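Local atomic coordinates of aminotransferase class I and II (Streptococcus suis 89/1591, PDB entry 3OP7), a protein that probably transfers amino groups between amino acids and keto acids, using covalently bound pyridoxal phosphate. Residues 281-292 / 300-311. Numbering follows the deposited sequence.
Sequences LEENLAILDQWI and YIRPAVVSTSFV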
loop_
_atom_site.group_PDB
_atom_site.type_symbol
_atom_site.label_atom_id
_atom_site.label_comp_id
_atom_site.label_asym_id
_atom_site.label_seq_id
_atom_site.Cartn_x
_atom_site.Cartn_y
_atom_site.Cartn_z
ATOM N N LEU A 281 12.158 -8.028 24.964
ATOM C CA LEU A 281 11.294 -7.094 25.730
ATOM C C LEU A 281 11.556 -7.053 27.235
ATOM O O LEU A 281 11.748 -5.960 27.807
ATOM C CB LEU A 281 9.819 -7.426 25.497
ATOM C CG LEU A 281 9.253 -7.016 24.173
ATOM C CD1 LEU A 281 7.884 -7.672 24.040
ATOM C CD2 LEU A 281 9.151 -5.490 24.160
ATOM N N GLU A 282 11.559 -8.202 27.908
ATOM C CA GLU A 282 11.722 -8.222 29.361
ATOM C C GLU A 282 13.110 -7.755 29.804
ATOM O O GLU A 282 13.235 -6.947 30.695
ATOM C CB GLU A 282 11.442 -9.624 29.926
ATOM C CG GLU A 282 10.017 -10.106 29.635
ATOM C CD GLU A 282 9.712 -11.481 30.222
ATOM O OE1 GLU A 282 10.658 -12.185 30.606
ATOM O OE2 GLU A 282 8.521 -11.855 30.294
ATOM N N GLU A 283 14.148 -8.226 29.132
ATOM C CA GLU A 283 15.507 -7.806 29.479
ATOM C C GLU A 283 15.759 -6.314 29.222
ATOM O O GLU A 283 16.407 -5.642 30.039
ATOM C CB GLU A 283 16.521 -8.664 28.716
ATOM C CG GLU A 283 16.503 -10.102 29.202
ATOM C CD GLU A 283 17.456 -11.015 28.447
ATOM O OE1 GLU A 283 18.473 -10.516 27.895
ATOM O OE2 GLU A 283 17.186 -12.243 28.422
ATOM N N ASN A 284 15.266 -5.797 28.087
ATOM C CA ASN A 284 15.461 -4.385 27.763
ATOM C C ASN A 284 14.553 -3.487 28.590
ATOM O O ASN A 284 14.986 -2.421 29.077
ATOM C CB ASN A 284 15.300 -4.132 26.272
ATOM C CG ASN A 284 16.419 -4.699 25.490
ATOM O OD1 ASN A 284 17.138 -5.563 25.981
ATOM N ND2 ASN A 284 16.618 -4.202 24.264
ATOM N N LEU A 285 13.340 -3.953 28.874
ATOM C CA LEU A 285 12.463 -3.194 29.761
ATOM C C LEU A 285 13.065 -3.101 31.163
ATOM O O LEU A 285 12.969 -2.041 31.807
ATOM C CB LEU A 285 11.050 -3.763 29.788
ATOM C CG LEU A 285 9.972 -2.926 30.481
ATOM C CD1 LEU A 285 10.033 -1.437 30.129
ATOM C CD2 LEU A 285 8.637 -3.499 30.178
ATOM N N ALA A 286 13.679 -4.180 31.661
ATOM C CA ALA A 286 14.310 -4.119 33.003
ATOM C C ALA A 286 15.440 -3.082 33.049
ATOM O O ALA A 286 15.633 -2.411 34.043
ATOM C CB ALA A 286 14.819 -5.499 33.471
ATOM N N ILE A 287 16.165 -2.947 31.947
ATOM C CA ILE A 287 17.234 -1.955 31.825
ATOM C C ILE A 287 16.652 -0.533 31.845
ATOM O O ILE A 287 17.162 0.352 32.573
ATOM C CB ILE A 287 18.050 -2.208 30.540
ATOM C CG1 ILE A 287 18.913 -3.457 30.711
ATOM C CG2 ILE A 287 18.940 -1.023 30.190
ATOM C CD1 ILE A 287 19.530 -3.908 29.411
ATOM N N LEU A 288 15.592 -0.327 31.060
ATOM C CA LEU A 288 14.866 0.936 31.023
ATOM C C LEU A 288 14.299 1.306 32.395
ATOM O O LEU A 288 14.462 2.464 32.833
ATOM C CB LEU A 288 13.734 0.887 29.992
ATOM C CG LEU A 288 12.984 2.193 29.731
ATOM C CD1 LEU A 288 13.952 3.288 29.246
ATOM C CD2 LEU A 288 11.861 1.904 28.731
ATOM N N ASP A 289 13.656 0.340 33.066
ATOM C CA ASP A 289 13.089 0.560 34.423
ATOM C C ASP A 289 14.101 1.025 35.433
ATOM O O ASP A 289 13.836 1.968 36.172
ATOM C CB ASP A 289 12.390 -0.700 34.962
ATOM C CG ASP A 289 10.998 -0.934 34.327
ATOM O OD1 ASP A 289 10.312 0.053 33.953
ATOM O OD2 ASP A 289 10.601 -2.114 34.194
ATOM N N GLN A 290 15.235 0.327 35.477
ATOM C CA GLN A 290 16.362 0.670 36.369
ATOM C C GLN A 290 16.846 2.102 36.096
ATOM O O GLN A 290 17.020 2.908 37.026
ATOM C CB GLN A 290 17.499 -0.343 36.137
ATOM C CG GLN A 290 18.682 -0.269 37.139
ATOM C CD GLN A 290 19.860 -1.145 36.708
ATOM O OE1 GLN A 290 20.003 -1.504 35.521
ATOM N NE2 GLN A 290 20.710 -1.487 37.654
ATOM N N TRP A 291 17.064 2.405 34.817
ATOM C CA TRP A 291 17.474 3.742 34.370
ATOM C C TRP A 291 16.475 4.853 34.761
ATOM O O TRP A 291 16.859 5.896 35.298
ATOM C CB TRP A 291 17.681 3.733 32.860
ATOM C CG TRP A 291 18.297 4.980 32.372
ATOM C CD1 TRP A 291 19.617 5.318 32.431
ATOM C CD2 TRP A 291 17.616 6.093 31.801
ATOM N NE1 TRP A 291 19.804 6.565 31.887
ATOM C CE2 TRP A 291 18.590 7.069 31.506
ATOM C CE3 TRP A 291 16.283 6.347 31.483
ATOM C CZ2 TRP A 291 18.268 8.292 30.908
ATOM C CZ3 TRP A 291 15.955 7.558 30.873
ATOM C CH2 TRP A 291 16.952 8.520 30.607
ATOM N N ILE A 292 15.188 4.621 34.500
ATOM C CA ILE A 292 14.143 5.575 34.881
ATOM C C ILE A 292 14.193 5.867 36.389
ATOM O O ILE A 292 14.111 7.025 36.804
ATOM C CB ILE A 292 12.714 5.082 34.537
ATOM C CG1 ILE A 292 12.522 4.899 33.027
ATOM C CG2 ILE A 292 11.680 6.066 35.086
ATOM C CD1 ILE A 292 11.844 6.043 32.304
ATOM N N TYR A 300 8.021 7.751 34.127
ATOM C CA TYR A 300 7.001 7.315 33.148
ATOM C C TYR A 300 5.944 6.378 33.728
ATOM O O TYR A 300 6.073 5.926 34.888
ATOM C CB TYR A 300 7.680 6.721 31.912
ATOM C CG TYR A 300 8.167 5.280 31.933
ATOM C CD1 TYR A 300 8.456 4.596 33.113
ATOM C CD2 TYR A 300 8.468 4.649 30.754
ATOM C CE1 TYR A 300 8.972 3.277 33.083
ATOM C CE2 TYR A 300 8.965 3.339 30.720
ATOM C CZ TYR A 300 9.213 2.661 31.876
ATOM O OH TYR A 300 9.718 1.372 31.840
ATOM N N ILE A 301 4.911 6.123 32.905
ATOM C CA ILE A 301 3.961 5.030 33.148
ATOM C C ILE A 301 4.451 3.852 32.326
ATOM O O ILE A 301 4.364 3.871 31.078
ATOM C CB ILE A 301 2.515 5.362 32.738
ATOM C CG1 ILE A 301 2.017 6.642 33.450
ATOM C CG2 ILE A 301 1.609 4.187 33.097
ATOM C CD1 ILE A 301 1.823 6.457 34.895
ATOM N N ARG A 302 5.004 2.865 33.038
ATOM C CA ARG A 302 5.588 1.676 32.401
ATOM C C ARG A 302 4.615 1.038 31.417
ATOM O O ARG A 302 3.495 0.715 31.801
ATOM C CB ARG A 302 5.985 0.661 33.491
ATOM C CG ARG A 302 6.733 -0.578 33.019
ATOM C CD ARG A 302 6.871 -1.534 34.173
ATOM N NE ARG A 302 7.730 -2.689 33.927
ATOM C CZ ARG A 302 7.326 -3.921 33.599
ATOM N NH1 ARG A 302 6.054 -4.206 33.389
ATOM N NH2 ARG A 302 8.230 -4.893 33.462
ATOM N N PRO A 303 5.053 0.838 30.163
ATOM C CA PRO A 303 4.203 0.235 29.120
ATOM C C PRO A 303 3.835 -1.201 29.479
ATOM O O PRO A 303 4.495 -1.822 30.301
ATOM C CB PRO A 303 5.079 0.287 27.891
ATOM C CG PRO A 303 6.475 0.240 28.422
ATOM C CD PRO A 303 6.420 1.069 29.657
ATOM N N ALA A 304 2.799 -1.728 28.855
ATOM C CA ALA A 304 2.344 -3.070 29.175
ATOM C C ALA A 304 3.218 -4.119 28.418
ATOM O O ALA A 304 2.686 -4.967 27.731
ATOM C CB ALA A 304 0.842 -3.213 28.770
ATOM N N VAL A 305 4.542 -4.077 28.637
ATOM C CA VAL A 305 5.507 -5.009 28.019
ATOM C C VAL A 305 5.232 -5.075 26.509
ATOM O O VAL A 305 4.990 -6.137 25.929
ATOM C CB VAL A 305 5.525 -6.409 28.715
ATOM C CG1 VAL A 305 6.825 -7.155 28.390
ATOM C CG2 VAL A 305 5.367 -6.306 30.274
ATOM N N VAL A 306 5.296 -3.889 25.905
ATOM C CA VAL A 306 5.358 -3.708 24.464
ATOM C C VAL A 306 6.494 -2.741 24.163
ATOM O O VAL A 306 6.912 -1.970 25.021
ATOM C CB VAL A 306 3.992 -3.208 23.861
ATOM C CG1 VAL A 306 2.864 -4.245 24.118
ATOM C CG2 VAL A 306 3.583 -1.857 24.422
ATOM N N SER A 307 6.942 -2.730 22.924
ATOM C CA SER A 307 8.176 -2.030 22.512
ATOM C C SER A 307 8.049 -0.509 22.275
ATOM O O SER A 307 8.798 0.048 21.441
ATOM C CB SER A 307 8.711 -2.711 21.207
ATOM O OG SER A 307 7.794 -2.667 20.098
ATOM N N THR A 308 7.084 0.172 22.919
ATOM C CA THR A 308 7.056 1.637 22.863
ATOM C C THR A 308 6.877 2.163 24.278
ATOM O O THR A 308 6.292 1.506 25.143
ATOM C CB THR A 308 6.006 2.216 21.896
ATOM O OG1 THR A 308 6.081 3.669 21.874
ATOM C CG2 THR A 308 4.581 1.741 22.253
ATOM N N SER A 309 7.489 3.306 24.552
ATOM C CA SER A 309 7.297 3.967 25.832
ATOM C C SER A 309 7.298 5.476 25.639
ATOM O O SER A 309 7.759 6.003 24.616
ATOM C CB SER A 309 8.379 3.581 26.886
ATOM O OG SER A 309 9.657 4.067 26.510
ATOM N N PHE A 310 6.778 6.176 26.641
ATOM C CA PHE A 310 6.543 7.629 26.529
ATOM C C PHE A 310 7.008 8.179 27.853
ATOM O O PHE A 310 6.331 8.032 28.865
ATOM C CB PHE A 310 5.081 7.931 26.267
ATOM C CG PHE A 310 4.812 9.239 25.542
ATOM C CD1 PHE A 310 5.538 9.620 24.439
ATOM C CD2 PHE A 310 3.797 10.077 25.983
ATOM C CE1 PHE A 310 5.242 10.807 23.748
ATOM C CE2 PHE A 310 3.515 11.262 25.337
ATOM C CZ PHE A 310 4.222 11.617 24.192
ATOM N N VAL A 311 8.169 8.817 27.812
ATOM C CA VAL A 311 8.892 9.150 29.013
ATOM C C VAL A 311 8.752 10.648 29.260
ATOM O O VAL A 311 8.841 11.477 28.341
ATOM C CB VAL A 311 10.374 8.746 28.840
ATOM C CG1 VAL A 311 11.194 9.121 30.011
ATOM C CG2 VAL A 311 10.483 7.252 28.573
HETATM O O HOH W 1 11.209 -4.666 34.313
#
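Asp289 grips both Tyr300 and Arg302, one with each carboxylate oxygen. Tyr300 OH donates to Asp289 OD1 at 2.6 Å, reaching it from above the carboxylate plane, 38° out of it. OD1 itself lies at the edge of the tyrosine ring, near the ring plane. Arg302 NE makes a salt bridge to Asp289 OD2 at 2.9 Å, on the syn side. That bond is almost straight, 175° at the hydrogen, and the carboxylate and guanidinium are nearly coplanar. Arg302 is extended from CG to NE, which carries the guanidinium back to the helix. A water donates to Asp289 OD2 and accepts from Arg302 NH2, bridging the carboxylate and the guanidinium.

Apolar groups flank these bonds. Ile292 CD1 sits over the centre of the Tyr300 ring, 3.8 Å from its centroid, as a CH-pi contact. The opposite face of the ring meets Arg302 CA. Ile292 CD1 also touches Val311 CG1, 3.9 Å away. Leu288 CD2 reaches Tyr300 CE2 obliquely at 3.8 Å. Leu285 CG is anti to the backbone N (chi1 -170°), which brings its branch to Tyr300 and Arg302. CD1 packs on Tyr300 OH and Pro303, while CD2 lies over one guanidinium face, 3.6 Å from Arg302 NH2. Leu281 CD2 rests on the backbone at Ser307 N, 3.7 Å away.

Ser309 and Val311 make backbone hydrogen bonds to Leu348 and Val346 of strand 345-348. Helix 270-294 packs on the loop that leads into strand 309-313 and on the strand itself, part of the small antiparallel sheet in the C-terminal alpha/beta domain characteristic of fold-type I aminotransferases.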